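Local coordinates for protein tRNA endonuclease VMS1 (Saccharomyces cerevisiae, PDB 5WHG) that associates with the 60S ribosomal subunit and cleaves polypeptidyl-tRNAs downstream of ribosome-associated quality control, releasing incomplete polypeptides for degradation, at residues 176-180 and 181-185; 192-195 and 196-200; 357-360 and 361-365; 349-352 and 353-357. All coordinates share one frame; numbering follows the deposited sequence.

Interaction 1 (176-180 and 181-185)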
loop_
_atom_site.group_PDB
_atom_site.type_symbol
_atom_site.label_atom_id
_atom_site.label_comp_id
_atom_site.label_asym_id
_atom_site.label_seq_id
_atom_site.Cartn_x
_atom_site.Cartn_y
_atom_site.Cartn_z
ATOM N N LEU A 176 -19.350 0.908 -6.949
ATOM C CA LEU A 176 -18.135 0.991 -6.154
ATOM C C LEU A 176 -16.919 0.820 -7.054
ATOM O O LEU A 176 -16.866 -0.109 -7.869
ATOM C CB LEU A 176 -18.142 -0.053 -5.037
ATOM C CG LEU A 176 -19.127 0.270 -3.903
ATOM C CD1 LEU A 176 -19.528 -0.975 -3.138
ATOM C CD2 LEU A 176 -18.535 1.290 -2.942
ATOM N N ALA A 177 -15.956 1.727 -6.912
ATOM C CA ALA A 177 -14.775 1.776 -7.762
ATOM C C ALA A 177 -13.531 1.477 -6.936
ATOM O O ALA A 177 -13.439 1.892 -5.775
ATOM C CB ALA A 177 -14.640 3.146 -8.432
ATOM N N ILE A 178 -12.586 0.750 -7.543
ATOM C CA ILE A 178 -11.304 0.409 -6.929
ATOM C C ILE A 178 -10.199 0.602 -7.969
ATOM O O ILE A 178 -10.404 0.337 -9.159
ATOM C CB ILE A 178 -11.319 -1.038 -6.386
ATOM C CG1 ILE A 178 -10.004 -1.380 -5.684
ATOM C CG2 ILE A 178 -11.540 -2.035 -7.510
ATOM C CD1 ILE A 178 -10.041 -2.727 -4.982
ATOM N N TYR A 179 -9.028 1.074 -7.527
ATOM C CA TYR A 179 -7.941 1.397 -8.456
ATOM C C TYR A 179 -7.332 0.140 -9.077
ATOM O O TYR A 179 -6.963 -0.802 -8.363
ATOM C CB TYR A 179 -6.837 2.186 -7.753
ATOM C CG TYR A 179 -7.075 3.663 -7.646
ATOM C CD1 TYR A 179 -6.973 4.478 -8.755
ATOM C CD2 TYR A 179 -7.383 4.251 -6.431
ATOM C CE1 TYR A 179 -7.186 5.846 -8.670
ATOM C CE2 TYR A 179 -7.605 5.626 -6.329
ATOM C CZ TYR A 179 -7.505 6.419 -7.456
ATOM O OH TYR A 179 -7.720 7.787 -7.372
ATOM N N LYS A 180 -7.189 0.148 -10.410
ATOM C CA LYS A 180 -6.599 -0.993 -11.114
ATOM C C LYS A 180 -5.177 -1.273 -10.645
ATOM O O LYS A 180 -4.749 -2.435 -10.615
ATOM C CB LYS A 180 -6.606 -0.745 -12.623
ATOM C CG LYS A 180 -7.955 -0.912 -13.284
ATOM C CD LYS A 180 -8.079 -0.088 -14.561
ATOM C CE LYS A 180 -7.244 -0.645 -15.698
ATOM N NZ LYS A 180 -7.608 0.007 -16.992
ATOM N N SER A 181 -4.437 -0.218 -10.280
ATOM C CA SER A 181 -3.071 -0.359 -9.795
ATOM C C SER A 181 -2.948 -1.313 -8.611
ATOM O O SER A 181 -1.873 -1.885 -8.393
ATOM C CB SER A 181 -2.533 1.012 -9.405
ATOM O OG SER A 181 -2.449 1.830 -10.549
ATOM N N LEU A 182 -4.020 -1.492 -7.827
ATOM C CA LEU A 182 -3.937 -2.345 -6.643
ATOM C C LEU A 182 -3.821 -3.816 -6.999
ATOM O O LEU A 182 -3.335 -4.601 -6.177
ATOM C CB LEU A 182 -5.161 -2.160 -5.746
ATOM C CG LEU A 182 -5.256 -1.023 -4.730
ATOM C CD1 LEU A 182 -6.401 -1.333 -3.784
ATOM C CD2 LEU A 182 -3.950 -0.845 -3.960
ATOM N N PHE A 183 -4.252 -4.201 -8.197
ATOM C CA PHE A 183 -4.241 -5.589 -8.619
ATOM C C PHE A 183 -2.924 -5.985 -9.277
ATOM O O PHE A 183 -2.121 -5.157 -9.711
ATOM C CB PHE A 183 -5.394 -5.868 -9.580
ATOM C CG PHE A 183 -6.747 -5.633 -8.974
ATOM C CD1 PHE A 183 -7.347 -6.602 -8.198
ATOM C CD2 PHE A 183 -7.401 -4.431 -9.156
ATOM C CE1 PHE A 183 -8.571 -6.386 -7.626
ATOM C CE2 PHE A 183 -8.628 -4.217 -8.588
ATOM C CZ PHE A 183 -9.217 -5.200 -7.824
ATOM N N ASN A 184 -2.722 -7.290 -9.345
ATOM C CA ASN A 184 -1.559 -7.880 -9.979
ATOM C C ASN A 184 -1.921 -8.199 -11.423
ATOM O O ASN A 184 -2.871 -8.948 -11.677
ATOM C CB ASN A 184 -1.146 -9.121 -9.192
ATOM C CG ASN A 184 0.013 -9.870 -9.820
ATOM O OD1 ASN A 184 0.263 -9.781 -11.027
ATOM N ND2 ASN A 184 0.716 -10.640 -8.999
ATOM N N LYS A 185 -1.169 -7.629 -12.369
ATOM C CA LYS A 185 -1.528 -7.774 -13.778
ATOM C C LYS A 185 -1.300 -9.199 -14.277
ATOM O O LYS A 185 -2.065 -9.701 -15.108
ATOM C CB LYS A 185 -0.743 -6.777 -14.633
ATOM C CG LYS A 185 -1.158 -5.324 -14.471
ATOM C CD LYS A 185 -2.446 -4.990 -15.213
ATOM C CE LYS A 185 -2.801 -3.511 -15.013
ATOM N NZ LYS A 185 -3.939 -3.020 -15.847
HETATM O O HOH W 1 -2.118 -3.597 -11.854
#

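Interaction 2 (192-195 and 196-200)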
loop_
_atom_site.group_PDB
_atom_site.type_symbol
_atom_site.label_atom_id
_atom_site.label_comp_id
_atom_site.label_asym_id
_atom_site.label_seq_id
_atom_site.Cartn_x
_atom_site.Cartn_y
_atom_site.Cartn_z
ATOM N N ASN A 192 -12.993 -10.241 -8.160
ATOM C CA ASN A 192 -13.705 -10.753 -6.989
ATOM C C ASN A 192 -12.840 -11.727 -6.208
ATOM O O ASN A 192 -12.814 -11.703 -4.970
ATOM C CB ASN A 192 -15.013 -11.436 -7.392
ATOM C CG ASN A 192 -16.088 -10.454 -7.713
ATOM O OD1 ASN A 192 -16.261 -10.075 -8.869
ATOM N ND2 ASN A 192 -16.809 -10.002 -6.686
ATOM N N GLU A 193 -12.115 -12.591 -6.920
ATOM C CA GLU A 193 -11.224 -13.529 -6.253
ATOM C C GLU A 193 -10.124 -12.807 -5.493
ATOM O O GLU A 193 -9.712 -13.252 -4.413
ATOM C CB GLU A 193 -10.643 -14.495 -7.278
ATOM C CG GLU A 193 -11.702 -15.415 -7.832
ATOM C CD GLU A 193 -11.179 -16.331 -8.893
ATOM O OE1 GLU A 193 -10.358 -15.874 -9.718
ATOM O OE2 GLU A 193 -11.591 -17.509 -8.890
ATOM N N ALA A 194 -9.634 -11.691 -6.037
ATOM C CA ALA A 194 -8.630 -10.910 -5.322
ATOM C C ALA A 194 -9.208 -10.324 -4.038
ATOM O O ALA A 194 -8.611 -10.460 -2.960
ATOM C CB ALA A 194 -8.080 -9.802 -6.219
ATOM N N LEU A 195 -10.382 -9.679 -4.143
ATOM C CA LEU A 195 -11.020 -9.062 -2.984
ATOM C C LEU A 195 -11.288 -10.072 -1.875
ATOM O O LEU A 195 -11.091 -9.768 -0.693
ATOM C CB LEU A 195 -12.321 -8.381 -3.399
ATOM C CG LEU A 195 -12.128 -7.054 -4.136
ATOM C CD1 LEU A 195 -13.443 -6.571 -4.694
ATOM C CD2 LEU A 195 -11.540 -5.989 -3.236
ATOM N N THR A 196 -11.735 -11.279 -2.221
ATOM C CA THR A 196 -12.029 -12.225 -1.151
ATOM C C THR A 196 -10.749 -12.715 -0.486
ATOM O O THR A 196 -10.722 -12.905 0.735
ATOM C CB THR A 196 -12.882 -13.389 -1.672
ATOM O OG1 THR A 196 -13.071 -14.355 -0.630
ATOM C CG2 THR A 196 -12.235 -14.056 -2.854
ATOM N N PHE A 197 -9.669 -12.871 -1.253
ATOM C CA PHE A 197 -8.394 -13.269 -0.661
ATOM C C PHE A 197 -7.820 -12.172 0.234
ATOM O O PHE A 197 -7.193 -12.464 1.261
ATOM C CB PHE A 197 -7.399 -13.629 -1.764
ATOM C CG PHE A 197 -5.998 -13.843 -1.262
ATOM C CD1 PHE A 197 -5.634 -15.048 -0.674
ATOM C CD2 PHE A 197 -5.052 -12.831 -1.358
ATOM C CE1 PHE A 197 -4.354 -15.239 -0.200
ATOM C CE2 PHE A 197 -3.768 -13.014 -0.892
ATOM C CZ PHE A 197 -3.418 -14.214 -0.307
ATOM N N TRP A 198 -7.992 -10.907 -0.161
ATOM C CA TRP A 198 -7.593 -9.790 0.688
ATOM C C TRP A 198 -8.346 -9.797 2.011
ATOM O O TRP A 198 -7.778 -9.465 3.060
ATOM C CB TRP A 198 -7.824 -8.470 -0.054
ATOM C CG TRP A 198 -6.870 -8.324 -1.159
ATOM C CD1 TRP A 198 -5.728 -9.043 -1.328
ATOM C CD2 TRP A 198 -6.947 -7.422 -2.269
ATOM N NE1 TRP A 198 -5.082 -8.644 -2.470
ATOM C CE2 TRP A 198 -5.808 -7.653 -3.072
ATOM C CE3 TRP A 198 -7.861 -6.448 -2.668
ATOM C CZ2 TRP A 198 -5.563 -6.948 -4.249
ATOM C CZ3 TRP A 198 -7.614 -5.742 -3.837
ATOM C CH2 TRP A 198 -6.478 -6.000 -4.616
ATOM N N ASN A 199 -9.626 -10.159 1.983
ATOM C CA ASN A 199 -10.454 -10.148 3.185
ATOM C C ASN A 199 -10.533 -11.557 3.772
ATOM O O ASN A 199 -11.561 -12.235 3.731
ATOM C CB ASN A 199 -11.838 -9.595 2.872
ATOM C CG ASN A 199 -11.801 -8.171 2.378
ATOM O OD1 ASN A 199 -11.810 -7.232 3.166
ATOM N ND2 ASN A 199 -11.780 -8.001 1.063
ATOM N N SER A 200 -9.405 -11.988 4.327
ATOM C CA SER A 200 -9.332 -13.263 5.024
ATOM C C SER A 200 -8.138 -13.213 5.960
ATOM O O SER A 200 -7.062 -12.754 5.573
ATOM C CB SER A 200 -9.198 -14.435 4.049
ATOM O OG SER A 200 -8.080 -14.242 3.203
#

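Interaction 3 (357-360 and 361-365)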
loop_
_atom_site.group_PDB
_atom_site.type_symbol
_atom_site.label_atom_id
_atom_site.label_comp_id
_atom_site.label_asym_id
_atom_site.label_seq_id
_atom_site.Cartn_x
_atom_site.Cartn_y
_atom_site.Cartn_z
ATOM N N ALA A 357 -2.148 9.283 0.415
ATOM C CA ALA A 357 -2.081 8.396 -0.736
ATOM C C ALA A 357 -2.622 7.017 -0.398
ATOM O O ALA A 357 -3.401 6.444 -1.166
ATOM C CB ALA A 357 -0.641 8.307 -1.231
ATOM N N TRP A 358 -2.223 6.464 0.754
ATOM C CA TRP A 358 -2.679 5.122 1.108
ATOM C C TRP A 358 -4.192 5.078 1.283
ATOM O O TRP A 358 -4.858 4.180 0.758
ATOM C CB TRP A 358 -1.989 4.613 2.376
ATOM C CG TRP A 358 -2.395 3.192 2.680
ATOM C CD1 TRP A 358 -3.076 2.743 3.777
ATOM C CD2 TRP A 358 -2.175 2.043 1.846
ATOM N NE1 TRP A 358 -3.281 1.381 3.689
ATOM C CE2 TRP A 358 -2.745 0.926 2.512
ATOM C CE3 TRP A 358 -1.553 1.849 0.604
ATOM C CZ2 TRP A 358 -2.704 -0.376 1.977
ATOM C CZ3 TRP A 358 -1.520 0.556 0.068
ATOM C CH2 TRP A 358 -2.092 -0.543 0.764
ATOM N N CYS A 359 -4.757 6.034 2.021
ATOM C CA CYS A 359 -6.209 6.034 2.198
ATOM C C CYS A 359 -6.916 6.182 0.861
ATOM O O CYS A 359 -7.973 5.582 0.644
ATOM C CB CYS A 359 -6.647 7.140 3.152
ATOM S SG CYS A 359 -6.202 6.861 4.876
ATOM N N GLU A 360 -6.329 6.960 -0.053
ATOM C CA GLU A 360 -6.859 7.109 -1.407
ATOM C C GLU A 360 -6.795 5.809 -2.220
ATOM O O GLU A 360 -7.609 5.619 -3.127
ATOM C CB GLU A 360 -6.099 8.220 -2.128
ATOM C CG GLU A 360 -6.513 8.442 -3.555
ATOM C CD GLU A 360 -7.991 8.707 -3.675
ATOM O OE1 GLU A 360 -8.616 8.121 -4.583
ATOM O OE2 GLU A 360 -8.527 9.487 -2.851
ATOM N N LEU A 361 -5.838 4.914 -1.944
ATOM C CA LEU A 361 -5.785 3.647 -2.676
ATOM C C LEU A 361 -6.596 2.530 -2.023
ATOM O O LEU A 361 -7.024 1.594 -2.716
ATOM C CB LEU A 361 -4.340 3.157 -2.813
ATOM C CG LEU A 361 -3.319 3.835 -3.730
ATOM C CD1 LEU A 361 -1.907 3.559 -3.217
ATOM C CD2 LEU A 361 -3.463 3.334 -5.156
ATOM N N SER A 362 -6.825 2.602 -0.718
ATOM C CA SER A 362 -7.254 1.440 0.033
ATOM C C SER A 362 -8.730 1.461 0.414
ATOM O O SER A 362 -9.197 0.520 1.069
ATOM C CB SER A 362 -6.374 1.298 1.284
ATOM O OG SER A 362 -6.461 2.453 2.104
ATOM N N TYR A 363 -9.486 2.482 0.013
ATOM C CA TYR A 363 -10.922 2.549 0.276
ATOM C C TYR A 363 -11.681 2.586 -1.042
ATOM O O TYR A 363 -11.288 3.296 -1.977
ATOM C CB TYR A 363 -11.301 3.778 1.113
ATOM C CG TYR A 363 -10.883 3.676 2.558
ATOM C CD1 TYR A 363 -9.592 4.030 2.955
ATOM C CD2 TYR A 363 -11.780 3.237 3.536
ATOM C CE1 TYR A 363 -9.199 3.936 4.274
ATOM C CE2 TYR A 363 -11.398 3.147 4.868
ATOM C CZ TYR A 363 -10.103 3.492 5.226
ATOM O OH TYR A 363 -9.704 3.404 6.537
ATOM N N LEU A 364 -12.768 1.822 -1.117
ATOM C CA LEU A 364 -13.582 1.876 -2.321
ATOM C C LEU A 364 -14.164 3.278 -2.480
ATOM O O LEU A 364 -14.363 4.004 -1.504
ATOM C CB LEU A 364 -14.693 0.830 -2.265
ATOM C CG LEU A 364 -14.285 -0.642 -2.246
ATOM C CD1 LEU A 364 -15.519 -1.516 -2.202
ATOM C CD2 LEU A 364 -13.395 -1.017 -3.443
ATOM N N LYS A 365 -14.399 3.680 -3.725
ATOM C CA LYS A 365 -15.043 4.956 -4.014
ATOM C C LYS A 365 -16.430 4.731 -4.601
ATOM O O LYS A 365 -16.639 3.802 -5.386
ATOM C CB LYS A 365 -14.209 5.801 -4.980
ATOM C CG LYS A 365 -13.159 6.601 -4.290
ATOM C CD LYS A 365 -13.042 7.967 -4.920
ATOM C CE LYS A 365 -12.407 7.868 -6.278
ATOM N NZ LYS A 365 -10.995 7.413 -6.148
#

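Interaction 4 (349-352 and 353-357)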
loop_
_atom_site.group_PDB
_atom_site.type_symbol
_atom_site.label_atom_id
_atom_site.label_comp_id
_atom_site.label_asym_id
_atom_site.label_seq_id
_atom_site.Cartn_x
_atom_site.Cartn_y
_atom_site.Cartn_z
ATOM N N PRO A 349 6.501 15.266 -0.610
ATOM C CA PRO A 349 6.819 14.044 0.141
ATOM C C PRO A 349 6.880 14.302 1.637
ATOM O O PRO A 349 7.844 14.879 2.140
ATOM C CB PRO A 349 8.180 13.620 -0.424
ATOM C CG PRO A 349 8.230 14.248 -1.788
ATOM C CD PRO A 349 7.502 15.560 -1.646
ATOM N N THR A 350 5.821 13.932 2.344
ATOM C CA THR A 350 5.815 13.894 3.799
ATOM C C THR A 350 5.120 12.613 4.228
ATOM O O THR A 350 4.430 11.965 3.435
ATOM C CB THR A 350 5.082 15.088 4.430
ATOM O OG1 THR A 350 3.687 14.778 4.525
ATOM C CG2 THR A 350 5.247 16.329 3.595
ATOM N N VAL A 351 5.299 12.251 5.500
ATOM C CA VAL A 351 4.624 11.062 6.009
ATOM C C VAL A 351 3.114 11.217 5.887
ATOM O O VAL A 351 2.412 10.305 5.432
ATOM C CB VAL A 351 5.062 10.761 7.453
ATOM C CG1 VAL A 351 3.990 10.006 8.162
ATOM C CG2 VAL A 351 6.272 9.872 7.428
ATOM N N LEU A 352 2.586 12.374 6.261
ATOM C CA LEU A 352 1.143 12.526 6.194
ATOM C C LEU A 352 0.659 12.359 4.757
ATOM O O LEU A 352 -0.388 11.749 4.515
ATOM C CB LEU A 352 0.721 13.872 6.787
ATOM C CG LEU A 352 -0.796 14.072 6.765
ATOM C CD1 LEU A 352 -1.509 13.530 8.025
ATOM C CD2 LEU A 352 -1.126 15.519 6.512
ATOM N N GLU A 353 1.447 12.830 3.785
ATOM C CA GLU A 353 1.074 12.655 2.382
ATOM C C GLU A 353 1.112 11.184 1.958
ATOM O O GLU A 353 0.300 10.761 1.132
ATOM C CB GLU A 353 1.988 13.502 1.491
ATOM C CG GLU A 353 1.751 13.331 -0.005
ATOM C CD GLU A 353 0.315 13.647 -0.449
ATOM O OE1 GLU A 353 -0.166 14.783 -0.208
ATOM O OE2 GLU A 353 -0.325 12.746 -1.051
ATOM N N LEU A 354 2.045 10.399 2.501
ATOM C CA LEU A 354 2.031 8.957 2.276
ATOM C C LEU A 354 0.738 8.326 2.800
ATOM O O LEU A 354 0.183 7.407 2.176
ATOM C CB LEU A 354 3.264 8.329 2.937
ATOM C CG LEU A 354 4.628 8.682 2.312
ATOM C CD1 LEU A 354 5.765 7.933 2.964
ATOM C CD2 LEU A 354 4.654 8.432 0.801
ATOM N N LYS A 355 0.231 8.817 3.943
ATOM C CA LYS A 355 -1.023 8.297 4.484
ATOM C C LYS A 355 -2.220 8.741 3.645
ATOM O O LYS A 355 -3.179 7.978 3.464
ATOM C CB LYS A 355 -1.209 8.751 5.932
ATOM C CG LYS A 355 -0.119 8.365 6.910
ATOM C CD LYS A 355 -0.607 8.599 8.343
ATOM C CE LYS A 355 0.356 8.012 9.375
ATOM N NZ LYS A 355 -0.257 7.998 10.734
ATOM N N LYS A 356 -2.203 9.990 3.163
ATOM C CA LYS A 356 -3.240 10.445 2.241
ATOM C C LYS A 356 -3.302 9.522 1.037
ATOM O O LYS A 356 -4.369 9.011 0.678
ATOM C CB LYS A 356 -2.973 11.901 1.813
ATOM C CG LYS A 356 -3.996 12.540 0.815
ATOM C CD LYS A 356 -3.633 12.330 -0.687
ATOM C CE LYS A 356 -4.859 12.441 -1.616
ATOM N NZ LYS A 356 -4.563 12.135 -3.048
ATOM N N ALA A 357 -2.148 9.283 0.415
ATOM C CA ALA A 357 -2.081 8.396 -0.736
ATOM C C ALA A 357 -2.622 7.017 -0.398
ATOM O O ALA A 357 -3.401 6.444 -1.166
ATOM C CB ALA A 357 -0.641 8.307 -1.231
#

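Interaction 1 (176-180 and 181-185)
Ile178 meets Phe183 edge-on: its CG2 branch lies in the plane of the phenyl ring, 3.8 Å from Phe183 CE2, while its other branch ends with Ile178 CD1 3.9 Å from Phe183 CZ. With CG1 anti to the backbone N (chi1 -177°), Ile178 sends one branch past the ring toward Leu182, whose CD1 lies 4.1 Å from Ile178 CD1. This apolar side is the compact half of the contact, and Leu195, Trp198 and Ile24 close in on Ile178 as well, while Phe183 lies against the indole of Trp198. The chain makes these meetings possible by turning sharply as strand 176-179, an inner strand of the four-stranded antiparallel sheet, runs into a 3-10 turn. Two i to i+3 bonds hold the turn: Leu182 N donates to Tyr179 O at 3.1 Å and Phe183 N to Lys180 O at 3.0 Å. The other side is looser and wetter. A water donates to both ends of the bend, 3.1 Å from Lys180 O and 2.7 Å from Phe183 O, and Lys340 NZ also bonds to Phe183 O. Lys180 and Lys185 come together here through little more than Lys180 CE and Lys185 NZ. Their ammonium groups remain 4.9 Å apart, NZ to NZ, and Lys180 NZ is held by Ser160 O. Tyr179 turns its ring away from the bend.

Interaction 2 (192-195 and 196-200)
Thr196 N donates to Asn192 O at 3.0 Å, and the threonine methyl CG2 lies beside the carbonyls of Asn192 and Glu193 on the preceding helical turn. Phe197 N repeats the i to i-4 bond to Glu193 O, but its ring swings out: CG stands anti to the backbone N (chi1 171°), and only CB brushes the turn before. Trp198 folds the other way. Its indole lies with one face over Ala194 O, which approaches CG to 3.3 Å and sits off toward the rim of the ring system, and Leu195 CD2 reaches the benzo side at 3.8 Å from Trp198 CE3. Phe25 meets the indole edge-to-face. Asn199 then grips a single acceptor twice: its backbone N (3.1 Å) and its side-chain ND2 (2.6 Å) reach Leu195 O from opposite faces of the carbonyl plane. Asn199 OD1, in turn, takes a hydrogen bond from Leu27 N. Ser200 OG donates to Phe197 O at 2.8 Å, covering another late carbonyl. This is the C-terminus of an alpha-helix, at which Asn199, the first residue to leave helical phi/psi, turns its side-chain amide back to a carbonyl of the last turn of helix 191-198.

Interaction 3 (357-360 and 361-365)
Glu360 and Lys365 form the charged part of the contact, a salt bridge with Lys365 NZ 2.9 Å from Glu360 OE1 and met nearly along the C-O axis of that oxygen. The glutamate chain bends at chi2 (55°) and the lysine at three successive torsions to bring the two ends together. Both have second partners: Tyr179 OH bonds to the same OE1, and Lys365 NZ also bonds to Tyr162 OH, which probably helps fix the ammonium group. Among the hydrogen bonds, Leu361 N donates to Ala357 O at 3.0 Å, and Ser362 OG to Trp358 O at 2.7 Å from above the carbonyl plane. The bonds made by Ser362 N, to Trp358 O and Cys359 O, are weak; the chain goes on from helix 351-362 to strand 365-366, an outermost strand of the antiparallel sheet that pairs with strand 176-179. Ring contacts come next. Ser362 CB rests over a face of the Trp358 indole in a CH-pi contact, 4.0 Å from the centroid of the five-membered ring and 21° off its normal. Tyr363 offers an edge instead, with Cys359 O in the ring plane beside CD1, and Cys359 SG lies obliquely to the same ring, 4.2 Å from CE1. Apolar contact is lighter, with Leu361 CD1 4.2 Å from Trp358 CE3, while the indole's strand-side neighbours are Ser208 and Leu210.

Interaction 4 (349-352 and 353-357)
Thr350 and Val351 mark the switch from extended to helical backbone, after which Leu354 N, Lys355 N and Lys356 N donate in turn to the carbonyls of Thr350, Val351 and Leu352 at 2.9 to 3.0 Å. Within the first turn, Glu353 N is taken up by a side chain: it donates to Thr350 OG1 at 3.1 Å in a nearly straight bond (163° at the hydrogen). The hydroxyl gets there because OG1 sits between the backbone N and the carbonyl carbon (chi1 87°), leaving the methyl beside the backbone N. Glu353 crosses the threonine at about a right angle and comes near it with CB, 3.7 Å from Thr350 OG1. Its chain then bends away, placing OE1 6.6 Å from Thr350 N, so the return bond of a capping box is not made. Leu354 folds back over the first turn with its CG 3.5 Å from Thr350 O; beyond that, its branches lie against Phe248, Met212, Ala219 and Ala221 on the beta-sheet. Lys355 starts toward the preceding turn, with CG 3.5 Å from Val351 O, and then runs out extended alongside Val351, where Lys355 CE and Val351 CG1 are 4.3 Å apart. Its ammonium group forms a long, weak ion pair with Glu239. Val351 touches His251 and Thr253 of strand 247-255. This is a threonine N-cap, a standard start of an alpha-helix, here that of helix 351-362, which packs on the mixed five-stranded sheet of the VLRF1 domain.

Overall arrangement
Interactions 3 and 4 are the two ends of helix 351-362, sharing Ala357, with centres 12 Å apart. Interaction 3 joins that helix to interaction 1, 10 Å away between centres: Tyr179 OH lies 2.9 Å from Glu360 OE1, and Ala177 N 2.7 Å from Lys365 O, a probable hydrogen bond. Interaction 1 in turn packs on interaction 2, with Phe183 CE1 3.7 Å from Ala194 CB. Interactions 2 and 4 lie on opposite sides of the chain's centre, about 26 Å apart between centres. Thus the contacts run from the VLRF1 sheet through the smaller antiparallel sheet to helix 191-198. Gln267, the inferred active-site residue, falls in the unmodelled stretch 259-289.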